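UDP-glucose:anthocyanidin 3-O-glucosyltransferase (Clitoria ternatea, PDB 4REL) belongs to the plant glycosyltransferases of the GT-B fold, which pair two Rossmann-like domains, each built round a parallel beta sheet. Local coordinates at residues A206-V211 with L230-Y235. Numbering follows the deposited sequence.
Sequences AKAVVV and LQSLLY
Val-209 to Val-211 pair in parallel register with Leu-233 to Tyr-235, the two short strands running 26° apart. Helix 220-229 links them in a beta-alpha-beta crossover, and 233-235 ends the seven-stranded parallel sheet of one Rossmann-like domain. The bonding is the parallel ladder: Val-209 N donates to Ser-232 O (2.9 Å), its carbonyl takes Leu-234 N, and Leu-234 O receives Val-211 N (2.7 Å), so Val-209 and Leu-234 each use both N and O towards the other strand. Before the strands, one water donates to Ala-206 O and accepts from Gln-231 N, bridging the two segments ahead of the first direct backbone bond. The amide of Gln-231 lies beside Ala-206 O, but its NE2 bonds to Pro-204 O.

Beta-branched valines suit these extended, buried positions. Val-209 and Val-211 share a face with Leu-233 and Tyr-235, the face that helix 220-229 packs against through both of the latter. There Leu-230 crosses Val-209 at about a right angle, CD1 lying 3.9 Å from CG2. Val-210 and Leu-234 turn to the other face, toward Leu-439 of helix 431-445, and Leu-234 CD1 also reaches Ala-208 CB, a small side chain being consistent with this close approach. On the first face Val-211 serves two neighbours: with CG1 anti to the backbone N (chi1 178°), CG2 is directed to Leu-233 CD1 at 3.6 Å, while CG1 meets the aromatic ring. Tyr-235 combines a flat apolar surface with a hydroxyl that bonds Asp-218, and Val-211 CB sits over one ring face, 4.1 Å from the centroid and offset toward the rim, a CH-pi contact.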
loop_
_atom_site.group_PDB
_atom_site.type_symbol
_atom_site.label_atom_id
_atom_site.label_comp_id
_atom_site.label_asym_id
_atom_site.label_seq_id
_atom_site.Cartn_x
_atom_site.Cartn_y
_atom_site.Cartn_z
ATOM N N ALA A 206 14.940 -10.824 -10.422
ATOM C CA ALA A 206 14.000 -11.650 -9.667
ATOM C C ALA A 206 13.448 -12.780 -10.520
ATOM O O ALA A 206 13.117 -12.583 -11.693
ATOM C CB ALA A 206 12.861 -10.808 -9.124
ATOM N N LYS A 207 13.335 -13.963 -9.923
ATOM C CA LYS A 207 12.704 -15.105 -10.584
ATOM C C LYS A 207 11.258 -14.771 -10.948
ATOM O O LYS A 207 10.757 -15.169 -12.013
ATOM C CB LYS A 207 12.767 -16.322 -9.655
ATOM C CG LYS A 207 12.033 -17.554 -10.163
ATOM C CD LYS A 207 12.694 -18.159 -11.387
ATOM C CE LYS A 207 12.101 -19.543 -11.675
ATOM N NZ LYS A 207 12.813 -20.252 -12.781
ATOM N N ALA A 208 10.595 -14.031 -10.063
ATOM C CA ALA A 208 9.262 -13.503 -10.326
ATOM C C ALA A 208 9.035 -12.240 -9.503
ATOM O O ALA A 208 9.633 -12.067 -8.431
ATOM C CB ALA A 208 8.191 -14.551 -10.004
ATOM N N VAL A 209 8.192 -11.348 -10.012
ATOM C CA VAL A 209 7.746 -10.204 -9.240
ATOM C C VAL A 209 6.263 -10.423 -8.971
ATOM O O VAL A 209 5.482 -10.654 -9.905
ATOM C CB VAL A 209 7.967 -8.866 -9.993
ATOM C CG1 VAL A 209 7.338 -7.715 -9.221
ATOM C CG2 VAL A 209 9.456 -8.606 -10.199
ATOM N N VAL A 210 5.885 -10.387 -7.696
ATOM C CA VAL A 210 4.500 -10.631 -7.291
ATOM C C VAL A 210 3.840 -9.302 -6.922
ATOM O O VAL A 210 4.280 -8.619 -5.987
ATOM C CB VAL A 210 4.443 -11.595 -6.091
ATOM C CG1 VAL A 210 2.999 -11.748 -5.588
ATOM C CG2 VAL A 210 4.989 -12.957 -6.491
ATOM N N VAL A 211 2.797 -8.930 -7.666
ATOM C CA VAL A 211 2.126 -7.654 -7.450
ATOM C C VAL A 211 0.868 -7.876 -6.619
ATOM O O VAL A 211 0.051 -8.735 -6.937
ATOM C CB VAL A 211 1.749 -6.960 -8.781
ATOM C CG1 VAL A 211 1.002 -5.661 -8.496
ATOM C CG2 VAL A 211 2.991 -6.675 -9.617
ATOM N N LEU A 230 10.590 -8.080 -17.011
ATOM C CA LEU A 230 10.768 -8.998 -15.883
ATOM C C LEU A 230 10.798 -10.453 -16.321
ATOM O O LEU A 230 10.290 -10.796 -17.388
ATOM C CB LEU A 230 9.647 -8.784 -14.853
ATOM C CG LEU A 230 9.483 -7.354 -14.318
ATOM C CD1 LEU A 230 8.165 -7.216 -13.551
ATOM C CD2 LEU A 230 10.668 -6.923 -13.449
ATOM N N GLN A 231 11.380 -11.317 -15.489
ATOM C CA GLN A 231 11.388 -12.742 -15.791
ATOM C C GLN A 231 9.983 -13.314 -15.731
ATOM O O GLN A 231 9.613 -14.167 -16.533
ATOM C CB GLN A 231 12.310 -13.501 -14.829
ATOM C CG GLN A 231 13.754 -13.058 -14.918
ATOM C CD GLN A 231 14.685 -13.901 -14.074
ATOM O OE1 GLN A 231 14.480 -15.110 -13.910
ATOM N NE2 GLN A 231 15.726 -13.271 -13.541
ATOM N N SER A 232 9.199 -12.820 -14.781
ATOM C CA SER A 232 7.824 -13.272 -14.594
ATOM C C SER A 232 7.070 -12.233 -13.783
ATOM O O SER A 232 7.584 -11.741 -12.776
ATOM C CB SER A 232 7.803 -14.621 -13.868
ATOM O OG SER A 232 6.476 -15.068 -13.663
ATOM N N LEU A 233 5.870 -11.871 -14.235
ATOM C CA LEU A 233 5.032 -10.934 -13.503
ATOM C C LEU A 233 3.781 -11.656 -13.066
ATOM O O LEU A 233 3.020 -12.138 -13.908
ATOM C CB LEU A 233 4.637 -9.751 -14.394
ATOM C CG LEU A 233 3.717 -8.686 -13.784
ATOM C CD1 LEU A 233 4.418 -7.898 -12.667
ATOM C CD2 LEU A 233 3.240 -7.737 -14.882
ATOM N N LEU A 234 3.568 -11.736 -11.755
ATOM C CA LEU A 234 2.438 -12.477 -11.204
ATOM C C LEU A 234 1.601 -11.559 -10.325
ATOM O O LEU A 234 2.147 -10.789 -9.521
ATOM C CB LEU A 234 2.943 -13.667 -10.374
ATOM C CG LEU A 234 3.846 -14.702 -11.057
ATOM C CD1 LEU A 234 4.424 -15.712 -10.038
ATOM C CD2 LEU A 234 3.075 -15.425 -12.149
ATOM N N TYR A 235 0.280 -11.625 -10.477
ATOM C CA TYR A 235 -0.616 -10.859 -9.614
ATOM C C TYR A 235 -1.310 -11.821 -8.656
ATOM O O TYR A 235 -1.929 -12.795 -9.086
ATOM C CB TYR A 235 -1.673 -10.111 -10.433
ATOM C CG TYR A 235 -1.196 -8.884 -11.181
ATOM C CD1 TYR A 235 -1.532 -7.606 -10.746
ATOM C CD2 TYR A 235 -0.429 -9.004 -12.333
ATOM C CE1 TYR A 235 -1.104 -6.473 -11.445
ATOM C CE2 TYR A 235 -0.003 -7.886 -13.032
ATOM C CZ TYR A 235 -0.341 -6.628 -12.580
ATOM O OH TYR A 235 0.084 -5.534 -13.292
HETATM O O HOH W 1 12.097 -10.410 -12.843
#